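Local coordinates for protein inosine-uridine nucleoside N-ribohydrolase (Xanthomonas oryzae pv. oryzae, PDB 4KL0) that binds calcium and, like other members of its family, probably hydrolyses N-glycosidic bonds, although its biological role is not established, at residues V64-D69 with G153-S158; G68-R73 with G97-M102; S74-L79 with S111-E116; D130-M135 with S158-E163; T176-I181 with A197-T202. One frame throughout, in Å; residues are numbered along the deposited sequence.

Overall arrangement
Strand 58-65 runs into two contacts that start from the same stretch. Contact 2 closes a short loop, bringing the start of helix 70-86 back to the segment after strand 93-96; contact 1 closes a much longer one, reaching the start of helix 155-163. One turn further along, contact 3 joins helix 70-86 to the loop after helix 104-110, crossing contact 2 and nesting inside contact 1. Contact 4 joins the start of helix 133-141, within the contact 1 loop, to helix 155-163, so it crosses contact 1 and shares that helix. Contact 5 follows in series, tying the end of strand 172-178 to helix 198-202. Contacts 1 and 5 reach one predominantly parallel sheet near the calcium site.

Contact 1 (V64-D69 with G153-S158); sequences VVTLGD and GMTDAS
Val64 and Thr66 meet Asp156 through carbon atoms, and no direct hydrogen bond joins the two segments. With CG1 anti to the backbone N (chi1 179°), Val64 lays this methyl against the carboxylate, Val64 CG1 to Asp156 CG 3.7 Å. Thr66 passes the same acid in the opposite sense, its CB 3.7 Å from Asp156 OD2. Its methyl rests on backbone, Thr66 CG2 to Gly153 O 3.6 Å, where glycine adds no bulk of its own.

Three waters supply the polar link. One donates to Val64 O and, at 2.7 Å, to Asp156 OD2. Another accepts from Thr66 OG1 and donates to Asp156 OD2, while the third donates to both threonine hydroxyl oxygens, Thr66 OG1 and Thr155 OG1. A threonine at 66 thus serves both sides, methyl for packing and hydroxyl for water.

In the next shell, Gln98 N bonds to Asp156 OD1 and Asp203 bonds to Thr155 OG1, while Thr66 is backbone-bonded to Thr34. The side chain of Thr66 lies about 4 Å from that of the calcium ligand Asp35 and about 8 Å from the ion, a second-shell place. The loop after strand 58-65 thus lies at the C-terminal edge of a parallel, Rossmann-like sheet, the side of calcium binding.

Contact 2 (G68-R73 with G97-M102); sequences GDADMR and GQDYPM
Arg73 fills the tight part of this contact, its guanidinium held on several sides by the 97-102 loop and by its own helix start. Arg73 NE donates to Gly97 O at 2.8 Å from well above that carbonyl's plane, and NH2 adds a weak bond to the same oxygen. Arg73 NH1 turns back to Gly68 O, at 2.9 Å. One face of the group carries Ala70 CA; Gln98 O sits over the centre of the other. The bend at chi3 (-54°) turns the planar end toward these acceptors. Nearby, Gly68 N donates almost straight (174°) to Tyr100 OH, 2.9 Å away, and that hydroxyl also bonds His110. The methyl of Met102 closes over the same backbone, Met102 CE to Gly68 C 3.5 Å. Gly68 suits the place, since a CB would run into Met72.

The other side faces solvent. Arg73 grips one oxygen of exposed Asp99 end-on: Asp99 OD1 takes Arg73 NH2 at 2.8 Å and NH1 at 3.1 Å, the two planes standing 86° apart. A water donates to Asp99 OD1 and accepts from Ala70 N, linking the acid to the helix start, while Asp69 caps Met72 N. The arginine's charge is probably balanced by Asp99 and spread over the carbonyl oxygens of Gly68 and Gly97, with acceptors at its edge and groups on both faces fixing its position.

Contact 3 (S74-L79 with S111-E116); sequences SQRAQL and SKFLAE
Arg76 extends from helix 70-86 past Phe113 to the backbone of Lys112, and each part of its chain has a neighbour. CB packs on Val65 of the preceding strand. Arg76 CG, 4.2 Å from Phe113 CD1, runs along the ring, the two side chains pointing in opposite directions. CD lies against Thr66 O. The chain stays extended from CG to NE (chi2 -171°), long enough to take NE to Leu67 O and the end of the group to the far loop. There Arg76 NH1 and NH2 both grip Lys112 O, each at 2.9 Å; NH1 comes in the carbonyl plane, NH2 from above it. NH1 has a second acceptor in Pro36 O and NH2 one in His110 O. An arginine is apt here because its five N-H groups can serve carbonyls of several loops at once.

The helix is the connection of a beta-alpha-beta crossover, between the parallel neighbours 58-65 and 93-96 of a Rossmann-like sheet, and the loop 111-116 lies against the helix face formed by Gln75, Arg76 and Leu79. Phe113 bridges the two: Phe113 CE1 reaches Gln75 O at 3.7 Å and Gln75 CB at 3.8 Å, and its CZ touches Leu79 CD1 at 4.0 Å. Ring and guanidinium planes stand 47° apart. The amide of Gln75 leads away to Arg121 and Asp71. On the metal side, the side chain of Arg76 lies about 5 Å from that of the calcium ligand Asp35.

Contact 4 (D130-M135 with S158-E163); sequences DGVRAM and SALLAE
Leu160 provides the apolar centre of this contact, fitting against Val132 and Met135. Leu160 CD1 touches Met135 CB at 3.9 Å and Val132 CB at 4.1 Å, while CD2 meets the thioether, Leu160 CD2 to Met135 SD 4.1 Å. The leucine and methionine side chains cross at about a right angle, with Met135 running on from CG toward the sheet. Leu160 owes its reach to a CG anti to the backbone N (chi1 -179°). Leu160 and Met135 both rest on Leu31 and Phe33, so the pair joins helices 133-141 and 155-163 over strand 28-34, where branched or flexible apolar chains are well suited.

Charge comes next. Arg133 NH1 and Glu163 OE1 form a salt bridge at 3.3 Å without a hydrogen bond: the guanidinium and carboxylate planes are almost parallel, 8° apart, yet the oxygen approaches obliquely. Arg133 must bend at chi2 and chi3 to bring its tip round. Val132 CG2 lies 3.9 Å from Glu163 OE1.

Backbone bonding shapes the first segment. A type II' turn carries Asp130 O to Arg133 N, with Gly131 at the positive phi (43°) this turn needs, and Val132 stands just ahead of helix 133-141.

With both charged residues exposed and no straight bond between them, the ion pair is probably adjustable and weak, and most of the cohesion should come from the buried leucine, valine and methionine.

Contact 5 (T176-I181 with A197-T202); sequences TIMGGI and AYNNAT
Gly179 and Gly180 leave strand 172-178 in an extended run beside the start of helix 198-202, Gly179 CA 5.8 Å from Asn199 CA and Gly180 CA 5.7 Å from Ala197 CA. Two asparagines link the segments. Asn199 CG stands anti to its carbonyl carbon (chi1 -70°), which turns ND2 back to Met178 O, where it donates at 2.9 Å and 157°; a water donates to the same carbonyl while accepting from Asn199 N. Met178 crosses the Asn199 side chain at about a right angle, its CB 3.7 Å and its SD 3.8 Å from Asn199 ND2.

The glycines lie at the C-terminal ends of the parallel strands of a Rossmann-like sheet, where calcium is bound: the side chain of Asn199 is about 5 Å from the ion, and that of Met178 about 3 Å from that of the ligand Asp318.

Further along, Asn200 ND2 donates to Gly180 O at 3.1 Å, and also to Asp194 O. An amide suits each place because its N-H can reach a backbone oxygen without bringing charge. At the N-cap position, Ala197 CB rests against the Gly179-Gly180 peptide, 3.9 Å from both Gly179 C and Gly180 N; a beta carbon on Gly180 would be tight against it, and one on Gly179 would clash with Ile177 CG2.

Contact 1 (V64-D69 with G153-S158)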
# COMPACT_ATOMS: atom_id res chain seq x y z
N VAL A 64 10.52 4.60 2.28
CA VAL A 64 10.57 5.61 3.34
C VAL A 64 9.25 5.52 4.12
O VAL A 64 8.18 5.44 3.56
CB VAL A 64 10.78 7.00 2.78
CG1 VAL A 64 10.80 8.00 3.90
CG2 VAL A 64 12.13 7.05 1.97
N VAL A 65 9.36 5.47 5.43
CA VAL A 65 8.22 5.08 6.31
C VAL A 65 7.71 6.30 7.08
O VAL A 65 8.50 7.08 7.69
CB VAL A 65 8.71 4.01 7.32
CG1 VAL A 65 7.65 3.69 8.35
CG2 VAL A 65 9.13 2.73 6.57
N THR A 66 6.38 6.45 7.15
CA THR A 66 5.79 7.60 7.83
C THR A 66 4.75 7.10 8.85
O THR A 66 4.69 5.90 9.09
CB THR A 66 5.22 8.63 6.80
OG1 THR A 66 4.82 9.86 7.43
CG2 THR A 66 4.01 8.07 6.01
N LEU A 67 4.05 8.03 9.49
CA LEU A 67 2.92 7.88 10.42
C LEU A 67 3.41 7.70 11.86
O LEU A 67 3.97 6.63 12.20
CB LEU A 67 1.93 6.72 10.04
CG LEU A 67 0.63 6.73 10.83
CD1 LEU A 67 -0.31 7.87 10.33
CD2 LEU A 67 -0.07 5.40 10.52
N GLY A 68 3.24 8.76 12.65
CA GLY A 68 3.66 8.81 14.04
C GLY A 68 4.80 9.81 14.25
O GLY A 68 5.34 10.43 13.31
N ASP A 69 5.17 9.94 15.51
CA ASP A 69 6.36 10.75 15.84
C ASP A 69 7.64 10.04 15.45
O ASP A 69 7.60 8.91 14.92
CB ASP A 69 6.28 11.18 17.32
CG ASP A 69 6.56 10.05 18.32
OD1 ASP A 69 6.89 8.89 17.98
OD2 ASP A 69 6.44 10.35 19.53
N GLY A 153 0.78 8.50 4.14
CA GLY A 153 0.79 9.96 4.09
C GLY A 153 1.96 10.43 3.25
O GLY A 153 2.94 9.69 2.99
N MET A 154 1.87 11.68 2.81
CA MET A 154 2.73 12.10 1.73
C MET A 154 3.81 13.09 2.19
O MET A 154 4.44 13.71 1.33
CB MET A 154 1.85 12.73 0.63
CG MET A 154 1.32 11.62 -0.29
SD MET A 154 -0.28 11.90 -1.13
CE MET A 154 -1.33 11.05 0.01
N THR A 155 4.09 13.17 3.49
CA THR A 155 5.16 14.10 3.98
C THR A 155 6.47 13.91 3.20
O THR A 155 7.11 14.88 2.72
CB THR A 155 5.42 13.78 5.43
OG1 THR A 155 4.19 13.90 6.16
CG2 THR A 155 6.50 14.67 6.02
N ASP A 156 6.92 12.67 3.10
CA ASP A 156 8.21 12.37 2.42
C ASP A 156 8.12 12.38 0.91
O ASP A 156 9.10 12.79 0.22
CB ASP A 156 8.76 11.05 2.95
CG ASP A 156 8.80 11.06 4.44
OD1 ASP A 156 9.52 11.92 5.01
OD2 ASP A 156 8.10 10.27 5.08
N ALA A 157 7.03 11.87 0.33
CA ALA A 157 6.90 11.94 -1.10
C ALA A 157 6.90 13.39 -1.58
O ALA A 157 7.49 13.68 -2.61
CB ALA A 157 5.59 11.20 -1.58
N SER A 158 6.26 14.26 -0.83
CA SER A 158 6.23 15.67 -1.23
C SER A 158 7.64 16.24 -1.01
O SER A 158 8.11 17.00 -1.88
CB SER A 158 5.22 16.42 -0.38
OG SER A 158 5.30 17.83 -0.63
O HOH W 1 6.98 8.21 3.67
O HOH W 2 7.24 11.00 7.63
O HOH W 3 3.00 11.47 5.95

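Contact 2 (G68-R73 with G97-M102)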
# COMPACT_ATOMS: atom_id res chain seq x y z
N GLY A 68 3.24 8.76 12.65
CA GLY A 68 3.66 8.81 14.04
C GLY A 68 4.80 9.81 14.25
O GLY A 68 5.34 10.43 13.31
N ASP A 69 5.17 9.94 15.51
CA ASP A 69 6.36 10.75 15.84
C ASP A 69 7.64 10.04 15.45
O ASP A 69 7.60 8.91 14.92
CB ASP A 69 6.28 11.18 17.32
CG ASP A 69 6.56 10.05 18.32
OD1 ASP A 69 6.89 8.89 17.98
OD2 ASP A 69 6.44 10.35 19.53
N ALA A 70 8.80 10.65 15.69
CA ALA A 70 10.03 10.08 15.16
C ALA A 70 10.28 8.66 15.63
O ALA A 70 10.66 7.80 14.85
CB ALA A 70 11.23 10.94 15.52
N ASP A 71 10.05 8.41 16.90
CA ASP A 71 10.34 7.05 17.38
C ASP A 71 9.32 6.04 16.80
O ASP A 71 9.68 4.91 16.49
CB ASP A 71 10.34 6.97 18.89
CG ASP A 71 10.64 5.57 19.38
OD1 ASP A 71 11.73 5.03 19.02
OD2 ASP A 71 9.75 4.99 20.05
N MET A 72 8.08 6.46 16.64
CA MET A 72 7.08 5.53 16.05
C MET A 72 7.48 5.20 14.62
O MET A 72 7.36 4.02 14.18
CB MET A 72 5.70 6.16 16.04
CG MET A 72 4.56 5.28 15.44
SD MET A 72 4.43 3.55 16.21
CE MET A 72 3.82 3.93 17.77
N ARG A 73 7.87 6.23 13.85
CA ARG A 73 8.28 5.98 12.47
C ARG A 73 9.46 5.04 12.44
O ARG A 73 9.57 4.16 11.58
CB ARG A 73 8.58 7.30 11.72
CG ARG A 73 7.36 8.17 11.64
CD ARG A 73 7.64 9.35 10.65
NE ARG A 73 8.87 10.12 10.97
CZ ARG A 73 8.92 11.16 11.82
NH1 ARG A 73 7.87 11.54 12.54
NH2 ARG A 73 10.08 11.80 11.97
N GLY A 97 10.91 8.45 7.69
CA GLY A 97 10.57 9.73 7.13
C GLY A 97 10.70 10.87 8.13
O GLY A 97 11.07 10.66 9.30
N GLN A 98 10.44 12.08 7.68
CA GLN A 98 10.58 13.26 8.54
C GLN A 98 9.33 13.65 9.38
O GLN A 98 8.21 13.14 9.18
CB GLN A 98 11.01 14.44 7.68
CG GLN A 98 9.88 14.99 6.83
CD GLN A 98 10.26 16.22 6.01
OE1 GLN A 98 9.70 17.32 6.22
NE2 GLN A 98 11.17 16.03 5.07
N ASP A 99 9.50 14.56 10.33
CA ASP A 99 8.42 15.00 11.16
C ASP A 99 7.33 15.73 10.37
O ASP A 99 7.59 16.39 9.37
CB ASP A 99 8.96 15.98 12.20
CG ASP A 99 9.60 15.28 13.41
OD1 ASP A 99 9.44 14.03 13.60
OD2 ASP A 99 10.27 16.01 14.21
N TYR A 100 6.12 15.66 10.86
CA TYR A 100 5.06 16.36 10.22
C TYR A 100 4.10 16.77 11.31
O TYR A 100 4.15 16.26 12.42
CB TYR A 100 4.42 15.43 9.13
CG TYR A 100 3.71 14.25 9.70
CD1 TYR A 100 2.37 14.32 10.05
CD2 TYR A 100 4.41 13.10 9.97
CE1 TYR A 100 1.72 13.22 10.61
CE2 TYR A 100 3.81 12.01 10.52
CZ TYR A 100 2.47 12.09 10.86
OH TYR A 100 1.86 10.98 11.42
N PRO A 101 3.20 17.71 11.03
CA PRO A 101 2.29 18.22 12.07
C PRO A 101 1.19 17.22 12.49
O PRO A 101 0.63 16.57 11.61
CB PRO A 101 1.68 19.45 11.40
CG PRO A 101 1.80 19.22 9.95
CD PRO A 101 3.08 18.43 9.74
N MET A 102 0.94 17.06 13.80
CA MET A 102 -0.05 16.12 14.38
C MET A 102 -0.87 16.81 15.48
O MET A 102 -0.30 17.26 16.48
CB MET A 102 0.69 14.91 15.02
CG MET A 102 0.62 13.53 14.30
SD MET A 102 1.51 12.15 15.12
CE MET A 102 3.16 12.82 15.00
O HOH W 4 5.62 13.69 13.35
O HOH W 5 8.65 13.54 16.29

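Contact 3 (S74-L79 with S111-E116)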
# COMPACT_ATOMS: atom_id res chain seq x y z
N SER A 74 10.33 5.13 13.43
CA SER A 74 11.43 4.15 13.46
C SER A 74 10.96 2.73 13.76
O SER A 74 11.45 1.78 13.14
CB SER A 74 12.51 4.57 14.48
OG SER A 74 13.23 5.71 13.95
N GLN A 75 9.98 2.58 14.65
CA GLN A 75 9.44 1.25 14.94
C GLN A 75 8.82 0.66 13.65
O GLN A 75 9.01 -0.50 13.34
CB GLN A 75 8.39 1.27 16.08
CG GLN A 75 8.86 1.87 17.39
CD GLN A 75 10.20 1.30 17.79
OE1 GLN A 75 10.41 0.07 17.81
NE2 GLN A 75 11.17 2.20 18.08
N ARG A 76 8.07 1.47 12.92
CA ARG A 76 7.48 1.00 11.67
C ARG A 76 8.55 0.64 10.66
O ARG A 76 8.42 -0.38 10.00
CB ARG A 76 6.52 2.05 11.10
CG ARG A 76 5.34 2.36 11.95
CD ARG A 76 4.32 3.25 11.16
NE ARG A 76 3.40 3.92 12.07
CZ ARG A 76 2.43 3.34 12.75
NH1 ARG A 76 2.20 1.99 12.63
NH2 ARG A 76 1.65 4.07 13.55
N ALA A 77 9.62 1.44 10.57
CA ALA A 77 10.68 1.17 9.62
C ALA A 77 11.42 -0.14 9.99
O ALA A 77 11.76 -0.91 9.13
CB ALA A 77 11.68 2.36 9.59
N GLN A 78 11.67 -0.34 11.27
CA GLN A 78 12.26 -1.58 11.74
C GLN A 78 11.37 -2.75 11.40
O GLN A 78 11.87 -3.81 11.02
CB GLN A 78 12.49 -1.52 13.23
CG GLN A 78 13.65 -0.53 13.61
CD GLN A 78 13.76 -0.40 15.11
OE1 GLN A 78 13.74 -1.41 15.82
NE2 GLN A 78 13.84 0.83 15.61
N LEU A 79 10.05 -2.61 11.57
CA LEU A 79 9.18 -3.70 11.13
C LEU A 79 9.22 -3.97 9.61
O LEU A 79 9.25 -5.10 9.19
CB LEU A 79 7.75 -3.43 11.60
CG LEU A 79 6.68 -4.39 11.15
CD1 LEU A 79 5.66 -4.39 12.18
CD2 LEU A 79 6.07 -3.94 9.81
N SER A 111 -0.42 6.78 16.30
CA SER A 111 0.51 6.04 17.14
C SER A 111 0.10 4.57 17.23
O SER A 111 0.61 3.85 18.09
CB SER A 111 0.57 6.64 18.54
OG SER A 111 -0.68 6.42 19.19
N LYS A 112 -0.85 4.13 16.40
CA LYS A 112 -1.29 2.71 16.39
C LYS A 112 -0.22 1.75 15.85
O LYS A 112 0.24 1.87 14.72
CB LYS A 112 -2.58 2.64 15.54
CG LYS A 112 -3.31 1.29 15.56
CD LYS A 112 -4.72 1.50 15.00
CE LYS A 112 -5.23 0.21 14.36
NZ LYS A 112 -6.73 0.08 14.59
N PHE A 113 0.20 0.77 16.65
CA PHE A 113 1.28 -0.16 16.26
C PHE A 113 0.93 -1.52 16.84
O PHE A 113 0.96 -1.73 18.06
CB PHE A 113 2.66 0.34 16.77
CG PHE A 113 3.83 -0.50 16.30
CD1 PHE A 113 4.51 -0.21 15.13
CD2 PHE A 113 4.27 -1.63 17.03
CE1 PHE A 113 5.58 -0.96 14.69
CE2 PHE A 113 5.35 -2.39 16.61
CZ PHE A 113 6.02 -2.09 15.44
N LEU A 114 0.53 -2.41 15.95
CA LEU A 114 -0.18 -3.65 16.35
C LEU A 114 0.80 -4.61 17.02
O LEU A 114 1.95 -4.77 16.60
CB LEU A 114 -0.85 -4.28 15.11
CG LEU A 114 -1.94 -3.42 14.46
CD1 LEU A 114 -2.46 -4.05 13.14
CD2 LEU A 114 -3.04 -3.17 15.44
N ALA A 115 0.35 -5.27 18.08
CA ALA A 115 1.29 -6.13 18.85
C ALA A 115 1.97 -7.24 18.03
O ALA A 115 3.14 -7.63 18.28
CB ALA A 115 0.55 -6.72 20.03
N GLU A 116 1.28 -7.73 17.00
CA GLU A 116 1.79 -8.82 16.18
C GLU A 116 3.09 -8.45 15.43
O GLU A 116 3.94 -9.30 15.08
CB GLU A 116 0.71 -9.25 15.18
CG GLU A 116 -0.54 -9.90 15.76
CD GLU A 116 -1.56 -8.96 16.37
OE1 GLU A 116 -1.44 -7.72 16.26
OE2 GLU A 116 -2.52 -9.48 16.99

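Contact 4 (D130-M135 with S158-E163)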
# COMPACT_ATOMS: atom_id res chain seq x y z
N ASP A 130 17.69 9.19 7.58
CA ASP A 130 17.78 10.38 6.73
C ASP A 130 16.74 10.46 5.60
O ASP A 130 17.03 11.02 4.53
CB ASP A 130 19.22 10.61 6.23
CG ASP A 130 19.88 9.34 5.70
OD1 ASP A 130 19.29 8.25 5.90
OD2 ASP A 130 20.97 9.43 5.07
N GLY A 131 15.53 9.95 5.88
CA GLY A 131 14.40 10.08 4.97
C GLY A 131 14.72 9.84 3.51
O GLY A 131 15.23 8.78 3.15
N VAL A 132 14.48 10.85 2.67
CA VAL A 132 14.54 10.68 1.21
C VAL A 132 15.91 10.95 0.54
O VAL A 132 16.02 11.03 -0.68
CB VAL A 132 13.52 11.58 0.53
CG1 VAL A 132 12.12 11.38 1.18
CG2 VAL A 132 13.93 13.04 0.64
N ARG A 133 16.97 11.05 1.35
CA ARG A 133 18.30 11.34 0.79
C ARG A 133 18.74 10.31 -0.25
O ARG A 133 19.14 10.65 -1.39
CB ARG A 133 19.34 11.41 1.91
CG ARG A 133 20.61 12.08 1.38
CD ARG A 133 20.40 13.59 1.24
NE ARG A 133 20.34 14.08 -0.15
CZ ARG A 133 19.64 15.16 -0.53
NH1 ARG A 133 18.92 15.84 0.36
NH2 ARG A 133 19.63 15.55 -1.81
N ALA A 134 18.63 9.03 0.12
CA ALA A 134 19.02 7.98 -0.82
C ALA A 134 18.18 7.98 -2.09
O ALA A 134 18.70 7.71 -3.14
CB ALA A 134 19.01 6.59 -0.14
N MET A 135 16.87 8.27 -1.98
CA MET A 135 16.02 8.37 -3.16
C MET A 135 16.54 9.47 -4.09
O MET A 135 16.49 9.33 -5.32
CB MET A 135 14.54 8.62 -2.78
CG MET A 135 13.87 7.40 -2.10
SD MET A 135 12.11 7.79 -1.66
CE MET A 135 11.52 6.06 -1.22
N SER A 158 6.26 14.26 -0.83
CA SER A 158 6.23 15.67 -1.23
C SER A 158 7.64 16.24 -1.01
O SER A 158 8.11 17.00 -1.88
CB SER A 158 5.22 16.42 -0.38
OG SER A 158 5.30 17.83 -0.63
N ALA A 159 8.29 15.89 0.12
CA ALA A 159 9.69 16.32 0.36
C ALA A 159 10.61 15.95 -0.79
O ALA A 159 11.50 16.72 -1.15
CB ALA A 159 10.24 15.77 1.69
N LEU A 160 10.40 14.78 -1.41
CA LEU A 160 11.25 14.32 -2.50
C LEU A 160 11.02 15.16 -3.72
O LEU A 160 11.98 15.55 -4.38
CB LEU A 160 11.00 12.82 -2.85
CG LEU A 160 11.87 12.25 -3.99
CD1 LEU A 160 13.31 12.22 -3.56
CD2 LEU A 160 11.48 10.80 -4.35
N LEU A 161 9.76 15.47 -4.02
CA LEU A 161 9.50 16.30 -5.20
C LEU A 161 10.08 17.68 -4.92
O LEU A 161 10.53 18.38 -5.86
CB LEU A 161 8.01 16.40 -5.52
CG LEU A 161 7.67 15.59 -6.74
CD1 LEU A 161 8.00 14.11 -6.45
CD2 LEU A 161 6.22 15.81 -7.06
N ALA A 162 10.12 18.09 -3.66
CA ALA A 162 10.65 19.43 -3.40
C ALA A 162 12.18 19.46 -3.47
O ALA A 162 12.76 20.40 -4.07
CB ALA A 162 10.16 19.98 -2.07
N GLU A 163 12.85 18.50 -2.84
CA GLU A 163 14.31 18.51 -2.79
C GLU A 163 14.92 18.12 -4.12
O GLU A 163 15.98 18.62 -4.49
CB GLU A 163 14.82 17.61 -1.65
CG GLU A 163 14.33 18.17 -0.31
CD GLU A 163 14.80 17.39 0.88
OE1 GLU A 163 15.69 16.52 0.70
OE2 GLU A 163 14.26 17.64 1.99

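Contact 5 (T176-I181 with A197-T202)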
# COMPACT_ATOMS: atom_id res chain seq x y z
N THR A 176 1.71 6.82 -8.26
CA THR A 176 0.44 6.11 -8.09
C THR A 176 0.15 6.14 -6.61
O THR A 176 1.03 5.84 -5.79
CB THR A 176 0.55 4.61 -8.52
OG1 THR A 176 1.05 4.55 -9.87
CG2 THR A 176 -0.79 3.89 -8.52
N ILE A 177 -1.06 6.55 -6.25
CA ILE A 177 -1.33 6.91 -4.85
C ILE A 177 -2.63 6.25 -4.41
O ILE A 177 -3.62 6.24 -5.16
CB ILE A 177 -1.59 8.47 -4.70
CG1 ILE A 177 -0.38 9.25 -5.20
CG2 ILE A 177 -1.94 8.84 -3.23
CD1 ILE A 177 -0.68 10.80 -5.32
N MET A 178 -2.66 5.71 -3.19
CA MET A 178 -3.89 5.21 -2.60
C MET A 178 -4.48 6.40 -1.87
O MET A 178 -4.01 6.80 -0.79
CB MET A 178 -3.52 4.07 -1.61
CG MET A 178 -4.70 3.18 -1.15
SD MET A 178 -5.95 3.99 -0.03
CE MET A 178 -7.37 3.88 -1.16
N GLY A 179 -5.46 7.04 -2.49
CA GLY A 179 -5.77 8.39 -2.06
C GLY A 179 -7.19 8.75 -2.47
O GLY A 179 -8.05 7.90 -2.44
N GLY A 180 -7.39 10.01 -2.83
CA GLY A 180 -8.71 10.38 -3.32
C GLY A 180 -8.63 11.81 -3.80
O GLY A 180 -7.81 12.61 -3.36
N ILE A 181 -9.50 12.11 -4.77
CA ILE A 181 -9.50 13.34 -5.50
C ILE A 181 -10.65 14.18 -4.93
O ILE A 181 -11.79 13.68 -4.84
CB ILE A 181 -9.75 13.00 -7.01
CG1 ILE A 181 -8.50 12.26 -7.60
CG2 ILE A 181 -10.05 14.25 -7.83
CD1 ILE A 181 -8.71 11.83 -9.06
N ALA A 197 -9.84 11.42 2.64
CA ALA A 197 -9.22 10.13 2.34
C ALA A 197 -8.06 9.94 3.31
O ALA A 197 -7.27 10.86 3.47
CB ALA A 197 -8.68 10.09 0.87
N TYR A 198 -7.94 8.75 3.87
CA TYR A 198 -7.03 8.51 5.01
C TYR A 198 -5.60 8.98 4.73
O TYR A 198 -4.99 9.72 5.54
CB TYR A 198 -7.04 7.00 5.38
CG TYR A 198 -6.17 6.69 6.60
CD1 TYR A 198 -6.74 6.58 7.88
CD2 TYR A 198 -4.81 6.49 6.47
CE1 TYR A 198 -5.95 6.31 9.01
CE2 TYR A 198 -4.00 6.24 7.57
CZ TYR A 198 -4.59 6.15 8.85
OH TYR A 198 -3.76 5.89 9.94
N ASN A 199 -5.04 8.54 3.61
CA ASN A 199 -3.64 8.88 3.34
C ASN A 199 -3.44 10.37 3.09
O ASN A 199 -2.41 10.94 3.37
CB ASN A 199 -3.03 8.08 2.22
CG ASN A 199 -2.85 6.62 2.62
OD1 ASN A 199 -2.65 6.34 3.85
ND2 ASN A 199 -2.96 5.69 1.67
N ASN A 200 -4.43 11.00 2.49
CA ASN A 200 -4.24 12.44 2.31
C ASN A 200 -4.29 13.17 3.65
O ASN A 200 -3.51 14.10 3.88
CB ASN A 200 -5.36 13.03 1.45
CG ASN A 200 -5.38 12.53 0.02
OD1 ASN A 200 -4.37 12.17 -0.58
ND2 ASN A 200 -6.57 12.59 -0.57
N ALA A 201 -5.23 12.74 4.53
CA ALA A 201 -5.48 13.36 5.86
C ALA A 201 -4.34 13.17 6.86
O ALA A 201 -4.23 13.98 7.80
CB ALA A 201 -6.74 12.82 6.42
N THR A 202 -3.45 12.21 6.59
CA THR A 202 -2.27 12.04 7.46
C THR A 202 -1.46 13.33 7.54
O THR A 202 -1.05 13.74 8.64
CB THR A 202 -1.37 10.87 6.99
OG1 THR A 202 -2.09 9.63 7.13
CG2 THR A 202 -0.09 10.82 7.85
O HOH W 6 -6.25 7.24 1.35